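Long-range contacts in toluene, o-xylene monooxygenase oxygenase subunit (Pseudomonas stutzeri, PDB 2INC), which probably serves as one subunit of a multicomponent oxygenase that hydroxylates toluene and o-xylene with molecular oxygen: residues 124-129 with 157-162; 115-120 with 189-194; 288-293 with 309-314. All blocks are in the same frame, centred on the assembly; numbering follows the deposited sequence.

Interaction 1. Residues 124-129 with 157-162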
loop_
_atom_site.group_PDB
_atom_site.type_symbol
_atom_site.label_atom_id
_atom_site.label_comp_id
_atom_site.label_asym_id
_atom_site.label_seq_id
_atom_site.Cartn_x
_atom_site.Cartn_y
_atom_site.Cartn_z
ATOM N N LEU B 124 3.040 -11.460 -36.253
ATOM C CA LEU B 124 2.451 -12.692 -35.821
ATOM C C LEU B 124 1.966 -12.574 -34.348
ATOM O O LEU B 124 0.884 -13.029 -34.035
ATOM C CB LEU B 124 3.456 -13.820 -35.978
ATOM C CG LEU B 124 2.938 -15.180 -35.516
ATOM C CD1 LEU B 124 1.512 -15.541 -36.084
ATOM C CD2 LEU B 124 3.933 -16.233 -36.036
ATOM N N PHE B 125 2.741 -11.942 -33.476
ATOM C CA PHE B 125 2.353 -11.837 -32.057
ATOM C C PHE B 125 1.152 -10.926 -31.903
ATOM O O PHE B 125 0.282 -11.213 -31.073
ATOM C CB PHE B 125 3.526 -11.329 -31.153
ATOM C CG PHE B 125 4.698 -12.284 -31.056
ATOM C CD1 PHE B 125 5.979 -11.790 -30.717
ATOM C CD2 PHE B 125 4.556 -13.641 -31.269
ATOM C CE1 PHE B 125 7.086 -12.615 -30.607
ATOM C CE2 PHE B 125 5.663 -14.502 -31.179
ATOM C CZ PHE B 125 6.935 -13.993 -30.837
ATOM N N HIS B 126 1.074 -9.848 -32.705
ATOM C CA HIS B 126 -0.124 -9.027 -32.667
ATOM C C HIS B 126 -1.356 -9.785 -33.195
ATOM O O HIS B 126 -2.421 -9.674 -32.615
ATOM C CB HIS B 126 0.037 -7.715 -33.434
ATOM C CG HIS B 126 -1.139 -6.796 -33.250
ATOM N ND1 HIS B 126 -1.448 -6.221 -32.036
ATOM C CD2 HIS B 126 -2.128 -6.439 -34.097
ATOM C CE1 HIS B 126 -2.557 -5.508 -32.156
ATOM N NE2 HIS B 126 -2.980 -5.608 -33.406
ATOM N N ALA B 127 -1.186 -10.626 -34.212
ATOM C CA ALA B 127 -2.288 -11.464 -34.711
ATOM C C ALA B 127 -2.735 -12.437 -33.614
ATOM O O ALA B 127 -3.918 -12.684 -33.471
ATOM C CB ALA B 127 -1.843 -12.243 -35.960
ATOM N N LEU B 128 -1.814 -12.916 -32.788
ATOM C CA LEU B 128 -2.219 -13.763 -31.662
ATOM C C LEU B 128 -2.980 -12.966 -30.605
ATOM O O LEU B 128 -3.925 -13.498 -29.959
ATOM C CB LEU B 128 -0.996 -14.434 -31.027
ATOM C CG LEU B 128 -0.258 -15.498 -31.842
ATOM C CD1 LEU B 128 0.932 -15.975 -30.992
ATOM C CD2 LEU B 128 -1.190 -16.638 -32.181
ATOM N N GLN B 129 -2.525 -11.743 -30.346
ATOM C CA GLN B 129 -3.188 -10.798 -29.445
ATOM C C GLN B 129 -4.620 -10.618 -29.892
ATOM O O GLN B 129 -5.532 -10.669 -29.107
ATOM C CB GLN B 129 -2.443 -9.466 -29.528
ATOM C CG GLN B 129 -2.982 -8.345 -28.605
ATOM C CD GLN B 129 -2.161 -7.111 -28.762
ATOM O OE1 GLN B 129 -1.033 -7.190 -29.260
ATOM N NE2 GLN B 129 -2.727 -5.939 -28.383
ATOM N N ARG B 157 2.596 -8.257 -24.517
ATOM C CA ARG B 157 3.920 -8.215 -23.904
ATOM C C ARG B 157 4.943 -8.725 -24.924
ATOM O O ARG B 157 6.004 -8.111 -25.094
ATOM C CB ARG B 157 3.893 -9.150 -22.701
ATOM C CG ARG B 157 5.201 -9.132 -21.912
ATOM C CD ARG B 157 5.254 -10.299 -21.010
ATOM N NE ARG B 157 6.528 -10.286 -20.247
ATOM C CZ ARG B 157 7.181 -11.368 -19.804
ATOM N NH1 ARG B 157 8.340 -11.212 -19.149
ATOM N NH2 ARG B 157 6.717 -12.594 -19.991
ATOM N N TRP B 158 4.640 -9.821 -25.636
ATOM C CA TRP B 158 5.640 -10.349 -26.580
ATOM C C TRP B 158 5.849 -9.383 -27.744
ATOM O O TRP B 158 6.993 -9.108 -28.177
ATOM C CB TRP B 158 5.232 -11.715 -27.137
ATOM C CG TRP B 158 4.974 -12.767 -26.203
ATOM C CD1 TRP B 158 5.218 -12.774 -24.855
ATOM C CD2 TRP B 158 4.444 -14.058 -26.525
ATOM N NE1 TRP B 158 4.846 -14.003 -24.320
ATOM C CE2 TRP B 158 4.336 -14.781 -25.325
ATOM C CE3 TRP B 158 3.969 -14.659 -27.722
ATOM C CZ2 TRP B 158 3.843 -16.073 -25.276
ATOM C CZ3 TRP B 158 3.459 -15.952 -27.666
ATOM C CH2 TRP B 158 3.401 -16.649 -26.444
ATOM N N LEU B 159 4.750 -8.853 -28.279
ATOM C CA LEU B 159 4.846 -7.817 -29.301
ATOM C C LEU B 159 5.738 -6.672 -28.799
ATOM O O LEU B 159 6.592 -6.183 -29.551
ATOM C CB LEU B 159 3.461 -7.277 -29.695
ATOM C CG LEU B 159 3.264 -5.915 -30.382
ATOM C CD1 LEU B 159 3.862 -5.952 -31.766
ATOM C CD2 LEU B 159 1.781 -5.652 -30.482
ATOM N N THR B 160 5.556 -6.268 -27.537
ATOM C CA THR B 160 6.261 -5.099 -27.010
ATOM C C THR B 160 7.784 -5.369 -26.912
ATOM O O THR B 160 8.603 -4.509 -27.304
ATOM C CB THR B 160 5.604 -4.663 -25.695
ATOM O OG1 THR B 160 4.211 -4.342 -25.948
ATOM C CG2 THR B 160 6.316 -3.483 -25.062
ATOM N N HIS B 161 8.169 -6.548 -26.435
ATOM C CA HIS B 161 9.591 -6.947 -26.401
ATOM C C HIS B 161 10.152 -6.863 -27.808
ATOM O O HIS B 161 11.281 -6.383 -28.032
ATOM C CB HIS B 161 9.797 -8.431 -26.005
ATOM C CG HIS B 161 9.338 -8.823 -24.632
ATOM N ND1 HIS B 161 9.380 -7.975 -23.536
ATOM C CD2 HIS B 161 8.933 -10.034 -24.157
ATOM C CE1 HIS B 161 9.007 -8.644 -22.453
ATOM N NE2 HIS B 161 8.728 -9.890 -22.804
ATOM N N THR B 162 9.416 -7.413 -28.773
ATOM C CA THR B 162 9.881 -7.487 -30.151
ATOM C C THR B 162 10.026 -6.064 -30.729
ATOM O O THR B 162 11.013 -5.751 -31.357
ATOM C CB THR B 162 8.857 -8.292 -31.041
ATOM O OG1 THR B 162 8.589 -9.540 -30.402
ATOM C CG2 THR B 162 9.477 -8.581 -32.391
#
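The ring of Phe125 pushes into the hollow between Trp158 and Thr162, which stand one turn apart on the facing helix. Trp158 walls one face: its CB sits over the ring in a CH-pi contact, 4.1 Å from the Phe125 centroid. On that same face the six-membered ring of Trp158 turns its edge inward, a T-shaped stack with planes at 73°. Thr162 meets the rim at one edge, OG1 lying in the Phe125 plane 3.4 Å from CE1. Thr162 OG1 donates to Trp158 O at 2.8 Å, above the carbonyl plane and on the face opposite Thr162 N, which holds the hydroxyl in place.

The second bump comes from the other side. CD2 of Leu159 enters a notch between His126 and Gln129, 3.6 Å from His126 ND1 and 3.4 Å from Gln129 OE1, carried there by a first torsion of 160° that swings CG away from the backbone N. A weak bond from His126 ND1 to Gln129 OE1 spans the notch; His126 NE2 and Gln129 NE2 are bonded to the chain of another protein. Leu128 CD1 meets CZ3 of Trp158.

The local axes of the two segments run antiparallel at 160°, 8.7 Å apart at closest approach, in keeping with the helical bundle of this hydroxylase family. Beyond the pair, Trp158 NE1 bonds Asp253 on helix 241-268, whereas Leu124 and Leu128 rest on helix 190-202.

Interaction 2. Residues 115-120 with 189-194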
loop_
_atom_site.group_PDB
_atom_site.type_symbol
_atom_site.label_atom_id
_atom_site.label_comp_id
_atom_site.label_asym_id
_atom_site.label_seq_id
_atom_site.Cartn_x
_atom_site.Cartn_y
_atom_site.Cartn_z
ATOM N N ALA B 115 16.706 -10.231 -39.006
ATOM C CA ALA B 115 15.831 -9.409 -39.823
ATOM C C ALA B 115 14.748 -10.245 -40.498
ATOM O O ALA B 115 13.595 -9.780 -40.632
ATOM C CB ALA B 115 16.642 -8.621 -40.867
ATOM N N ARG B 116 15.084 -11.483 -40.875
ATOM C CA ARG B 116 14.160 -12.329 -41.615
ATOM C C ARG B 116 13.245 -13.100 -40.725
ATOM O O ARG B 116 12.041 -13.193 -41.020
ATOM C CB ARG B 116 14.932 -13.348 -42.474
ATOM C CG ARG B 116 14.035 -14.175 -43.406
ATOM C CD ARG B 116 14.846 -14.840 -44.500
ATOM N NE ARG B 116 13.902 -15.573 -45.358
ATOM C CZ ARG B 116 14.165 -16.688 -46.011
ATOM N NH1 ARG B 116 15.385 -17.252 -45.937
ATOM N NH2 ARG B 116 13.194 -17.234 -46.749
ATOM N N PHE B 117 13.831 -13.700 -39.674
ATOM C CA PHE B 117 13.115 -14.651 -38.835
ATOM C C PHE B 117 12.681 -14.163 -37.469
ATOM O O PHE B 117 11.844 -14.835 -36.833
ATOM C CB PHE B 117 13.982 -15.875 -38.596
ATOM C CG PHE B 117 14.248 -16.667 -39.846
ATOM C CD1 PHE B 117 13.280 -17.529 -40.349
ATOM C CD2 PHE B 117 15.448 -16.502 -40.555
ATOM C CE1 PHE B 117 13.523 -18.271 -41.524
ATOM C CE2 PHE B 117 15.698 -17.236 -41.729
ATOM C CZ PHE B 117 14.724 -18.147 -42.200
ATOM N N TYR B 118 13.252 -13.050 -37.010
ATOM C CA TYR B 118 12.868 -12.530 -35.679
ATOM C C TYR B 118 11.975 -11.297 -35.686
ATOM O O TYR B 118 10.834 -11.342 -35.228
ATOM C CB TYR B 118 14.138 -12.347 -34.804
ATOM C CG TYR B 118 13.800 -11.685 -33.473
ATOM C CD1 TYR B 118 14.208 -10.386 -33.191
ATOM C CD2 TYR B 118 13.046 -12.359 -32.538
ATOM C CE1 TYR B 118 13.883 -9.767 -31.987
ATOM C CE2 TYR B 118 12.698 -11.742 -31.327
ATOM C CZ TYR B 118 13.135 -10.462 -31.068
ATOM O OH TYR B 118 12.811 -9.866 -29.865
ATOM N N THR B 119 12.447 -10.187 -36.234
ATOM C CA THR B 119 11.677 -8.984 -36.104
ATOM C C THR B 119 10.264 -8.987 -36.753
ATOM O O THR B 119 9.355 -8.307 -36.211
ATOM C CB THR B 119 12.490 -7.749 -36.431
ATOM O OG1 THR B 119 12.924 -7.858 -37.756
ATOM C CG2 THR B 119 13.740 -7.689 -35.494
ATOM N N PRO B 120 10.053 -9.718 -37.883
ATOM C CA PRO B 120 8.685 -9.754 -38.416
ATOM C C PRO B 120 7.675 -10.416 -37.524
ATOM O O PRO B 120 6.481 -10.281 -37.759
ATOM C CB PRO B 120 8.801 -10.551 -39.722
ATOM C CG PRO B 120 10.223 -10.438 -40.108
ATOM C CD PRO B 120 10.999 -10.375 -38.820
ATOM N N ASP B 189 7.542 -13.127 -47.758
ATOM C CA ASP B 189 8.612 -14.097 -47.674
ATOM C C ASP B 189 8.000 -15.472 -47.542
ATOM O O ASP B 189 7.196 -15.674 -46.631
ATOM C CB ASP B 189 9.499 -13.790 -46.420
ATOM C CG ASP B 189 10.747 -14.657 -46.338
ATOM O OD1 ASP B 189 11.826 -14.103 -46.017
ATOM O OD2 ASP B 189 10.681 -15.893 -46.528
ATOM N N PRO B 190 8.423 -16.438 -48.390
ATOM C CA PRO B 190 7.860 -17.780 -48.311
ATOM C C PRO B 190 7.933 -18.319 -46.900
ATOM O O PRO B 190 7.026 -19.105 -46.534
ATOM C CB PRO B 190 8.791 -18.641 -49.181
ATOM C CG PRO B 190 9.533 -17.629 -50.074
ATOM C CD PRO B 190 9.445 -16.305 -49.456
ATOM N N ALA B 191 8.985 -17.946 -46.124
ATOM C CA ALA B 191 9.166 -18.546 -44.778
ATOM C C ALA B 191 7.993 -18.220 -43.874
ATOM O O ALA B 191 7.702 -19.002 -42.945
ATOM C CB ALA B 191 10.447 -18.081 -44.104
ATOM N N TRP B 192 7.320 -17.104 -44.143
ATOM C CA TRP B 192 6.205 -16.672 -43.254
ATOM C C TRP B 192 4.807 -16.948 -43.798
ATOM O O TRP B 192 3.809 -16.712 -43.096
ATOM C CB TRP B 192 6.276 -15.174 -43.036
ATOM C CG TRP B 192 7.390 -14.792 -42.123
ATOM C CD1 TRP B 192 8.588 -14.280 -42.507
ATOM C CD2 TRP B 192 7.412 -14.860 -40.682
ATOM N NE1 TRP B 192 9.380 -14.028 -41.399
ATOM C CE2 TRP B 192 8.688 -14.391 -40.268
ATOM C CE3 TRP B 192 6.491 -15.282 -39.702
ATOM C CZ2 TRP B 192 9.064 -14.302 -38.915
ATOM C CZ3 TRP B 192 6.879 -15.205 -38.336
ATOM C CH2 TRP B 192 8.154 -14.708 -37.965
ATOM N N GLN B 193 4.724 -17.441 -45.029
ATOM C CA GLN B 193 3.420 -17.632 -45.637
ATOM C C GLN B 193 2.558 -18.761 -45.032
ATOM O O GLN B 193 1.334 -18.637 -45.015
ATOM C CB GLN B 193 3.549 -17.724 -47.156
ATOM C CG GLN B 193 3.857 -16.376 -47.887
ATOM C CD GLN B 193 3.470 -15.177 -47.064
ATOM O OE1 GLN B 193 2.274 -14.802 -47.022
ATOM N NE2 GLN B 193 4.463 -14.548 -46.373
ATOM N N GLY B 194 3.164 -19.846 -44.561
ATOM C CA GLY B 194 2.444 -20.874 -43.789
ATOM C C GLY B 194 1.805 -20.202 -42.603
ATOM O O GLY B 194 0.597 -20.264 -42.459
#
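Asp189 OD2 is gripped by two donors, Arg116 NH2 at 2.9 Å from across the contact and Ala191 N at 2.7 Å from its own segment. The two use different sides of the oxygen: NH2 takes the syn lone pair, while Ala191 N arrives on the anti side, somewhat out of the carboxylate plane. This second bond makes Asp189 the N-cap of helix 190-202. Arg116 NE completes a side-on salt bridge, 2.6 Å from Asp189 OD1 and again on a syn lone pair, so each carboxylate oxygen has its own guanidinium nitrogen. The two flat groups lie nearly coplanar, 25° apart. Arg116 gets there by an extended chain, CG anti to the backbone N (chi1 -174°). An alanine here in place of Asp189 takes away both carboxylate oxygens, which would probably leave the guanidinium of Arg116 without its mate and free to turn, and the first turn of helix 190-202 without its cap.

The backbone of Arg116 is held as well. Trp192 NE1 points at Arg116 O, 2.8 Å away and almost straight at 164°, with the oxygen in the indole plane. Pro120 packs across the indole, the two side chains at about a right angle, CB 3.8 Å from Trp192 CZ2. The methyl of Ala191 touches both Phe117 and the guanidinium, its CB 4.0 Å from Phe117 CE1 and 3.9 Å from Arg116 NH2.

Asp189 sits between helix 182-188 and helix 190-202, and the contact ties that junction to helix 108-117 and the turn after it. Tyr296 of helix 274-299 packs edge-to-face with both Phe117 and Trp192 and hydrogen-bonds Phe117 O; Val185 of helix 182-188 touches both Pro120 and Trp192.

Interaction 3. Residues 288-293 with 309-314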
loop_
_atom_site.group_PDB
_atom_site.type_symbol
_atom_site.label_atom_id
_atom_site.label_comp_id
_atom_site.label_asym_id
_atom_site.label_seq_id
_atom_site.Cartn_x
_atom_site.Cartn_y
_atom_site.Cartn_z
ATOM N N LEU B 288 -2.735 -26.903 -41.820
ATOM C CA LEU B 288 -2.223 -25.511 -41.987
ATOM C C LEU B 288 -1.103 -25.191 -41.030
ATOM O O LEU B 288 -0.215 -24.400 -41.362
ATOM C CB LEU B 288 -3.318 -24.474 -41.780
ATOM C CG LEU B 288 -4.251 -24.186 -42.948
ATOM C CD1 LEU B 288 -5.360 -23.236 -42.507
ATOM C CD2 LEU B 288 -3.492 -23.594 -44.114
ATOM N N ALA B 289 -1.161 -25.777 -39.838
ATOM C CA ALA B 289 -0.084 -25.645 -38.861
ATOM C C ALA B 289 1.179 -26.367 -39.351
ATOM O O ALA B 289 2.281 -25.871 -39.174
ATOM C CB ALA B 289 -0.504 -26.234 -37.520
ATOM N N ASP B 290 1.009 -27.541 -39.947
ATOM C CA ASP B 290 2.112 -28.224 -40.609
ATOM C C ASP B 290 2.723 -27.359 -41.665
ATOM O O ASP B 290 3.923 -27.183 -41.665
ATOM C CB ASP B 290 1.677 -29.547 -41.202
ATOM C CG ASP B 290 1.426 -30.601 -40.123
ATOM O OD1 ASP B 290 1.861 -30.384 -38.962
ATOM O OD2 ASP B 290 0.802 -31.647 -40.434
ATOM N N LYS B 291 1.916 -26.825 -42.564
ATOM C CA LYS B 291 2.429 -25.950 -43.589
ATOM C C LYS B 291 3.256 -24.810 -42.971
ATOM O O LYS B 291 4.326 -24.469 -43.468
ATOM C CB LYS B 291 1.273 -25.355 -44.401
ATOM C CG LYS B 291 0.913 -26.119 -45.685
ATOM C CD LYS B 291 -0.070 -25.310 -46.614
ATOM C CE LYS B 291 0.302 -23.826 -46.685
ATOM N NZ LYS B 291 -0.685 -23.016 -45.926
ATOM N N ALA B 292 2.768 -24.258 -41.866
ATOM C CA ALA B 292 3.407 -23.127 -41.169
ATOM C C ALA B 292 4.809 -23.424 -40.693
ATOM O O ALA B 292 5.751 -22.668 -40.998
ATOM C CB ALA B 292 2.501 -22.684 -39.984
ATOM N N ILE B 293 4.923 -24.519 -39.918
ATOM C CA ILE B 293 6.164 -25.037 -39.373
ATOM C C ILE B 293 7.096 -25.393 -40.523
ATOM O O ILE B 293 8.291 -25.004 -40.515
ATOM C CB ILE B 293 5.897 -26.317 -38.497
ATOM C CG1 ILE B 293 5.183 -25.938 -37.194
ATOM C CG2 ILE B 293 7.213 -27.013 -38.184
ATOM C CD1 ILE B 293 4.668 -27.161 -36.378
ATOM N N GLU B 309 11.316 -31.619 -34.991
ATOM C CA GLU B 309 11.134 -31.312 -33.562
ATOM C C GLU B 309 9.954 -30.366 -33.298
ATOM O O GLU B 309 9.168 -30.651 -32.424
ATOM C CB GLU B 309 12.397 -30.769 -32.908
ATOM C CG GLU B 309 13.547 -31.777 -32.860
ATOM C CD GLU B 309 14.812 -31.178 -32.269
ATOM O OE1 GLU B 309 15.041 -29.950 -32.453
ATOM O OE2 GLU B 309 15.583 -31.917 -31.598
ATOM N N ALA B 310 9.811 -29.287 -34.071
ATOM C CA ALA B 310 8.632 -28.384 -33.896
ATOM C C ALA B 310 7.341 -29.210 -34.028
ATOM O O ALA B 310 6.426 -29.098 -33.208
ATOM C CB ALA B 310 8.659 -27.201 -34.891
ATOM N N LYS B 311 7.299 -30.117 -34.999
ATOM C CA LYS B 311 6.076 -30.866 -35.260
ATOM C C LYS B 311 5.691 -31.777 -34.136
ATOM O O LYS B 311 4.515 -31.807 -33.778
ATOM C CB LYS B 311 6.165 -31.664 -36.557
ATOM C CG LYS B 311 5.854 -30.876 -37.809
ATOM C CD LYS B 311 5.875 -31.776 -39.065
ATOM C CE LYS B 311 5.585 -30.927 -40.295
ATOM N NZ LYS B 311 5.611 -31.791 -41.522
ATOM N N SER B 312 6.654 -32.495 -33.543
ATOM C CA SER B 312 6.281 -33.457 -32.488
ATOM C C SER B 312 6.030 -32.789 -31.143
ATOM O O SER B 312 5.246 -33.290 -30.342
ATOM C CB SER B 312 7.317 -34.590 -32.358
ATOM O OG SER B 312 8.571 -34.059 -32.012
ATOM N N ALA B 313 6.721 -31.679 -30.885
ATOM C CA ALA B 313 6.539 -30.929 -29.634
ATOM C C ALA B 313 5.164 -30.301 -29.597
ATOM O O ALA B 313 4.504 -30.368 -28.586
ATOM C CB ALA B 313 7.615 -29.858 -29.477
ATOM N N SER B 314 4.734 -29.703 -30.703
ATOM C CA SER B 314 3.390 -29.148 -30.787
ATOM C C SER B 314 2.288 -30.218 -30.787
ATOM O O SER B 314 1.271 -30.042 -30.149
ATOM C CB SER B 314 3.268 -28.213 -31.990
ATOM O OG SER B 314 3.480 -28.894 -33.208
#
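A helical hairpin closes the chain: helix 274-299 turns back through a short connection into helix 303-319, and Ile293 is the main bump between the two arms. The CG2 methyl of Ile293, anti to the backbone N, presses on the methyl of Ala310, with Ile293 CG2 and Ala310 CB 3.6 Å apart. The small alanine makes room for this branch. The longer branch, its CG1 anti to the carbonyl carbon (chi1 -71°), carries CD1 of Ile293 toward the next turn, where it stops 3.8 Å from Ser314 OG. That hydroxyl faces back toward its own helix, with Ala310 O at 3.0 Å and Lys311 O at 3.1 Å from Ser314 OG, and either carbonyl could take its proton.

Lys311 flanks the isoleucine with its aliphatic part. CG of Lys311 is 4.1 Å from Ile293 CG2, and the extended chain carries CE on past Asp290, 4.0 Å from OD1, the two side chains meeting at about a right angle. The charged ends stay 4.8 Å apart, OD1 of Asp290 to NZ of Lys311, which leaves at most a loose attraction. Each has its own salt-bridge mate in the hairpin: Lys311 NZ with Glu294, and Asp290 OD1 with Arg315.

The arms are splayed, their local axes 10.2 Å apart at closest approach with an angle of 144° between their directions. Helix 208-237 lies against both, Val218 touching Ala289 and Pro221 touching Ser314, while helix 190-202 packs on the 288-293 arm through Phe195 and Leu198.

Along the chain, interaction 1 is nested inside the loop closed by interaction 2, and interaction 3 follows both. The centres of interactions 1 and 2 lie about 14 Å apart and the contacts touch, Leu124 CD2 packing on Trp192 CZ3 and Thr162 on Tyr118 and Thr119; helices 108-117 and 121-138 follow one another in sequence. The centres of interactions 2 and 3 are about 15 Å apart, and the two meet where Ala292 packs against Gly194. Helix 190-202 touches both the helix pair of interaction 1, through Leu124, and the C-terminal hairpin, through Ala292. Interactions 1 and 3, about 20 Å apart between centres, do not touch; together the three contacts link neighbouring helices of an all-helical subunit.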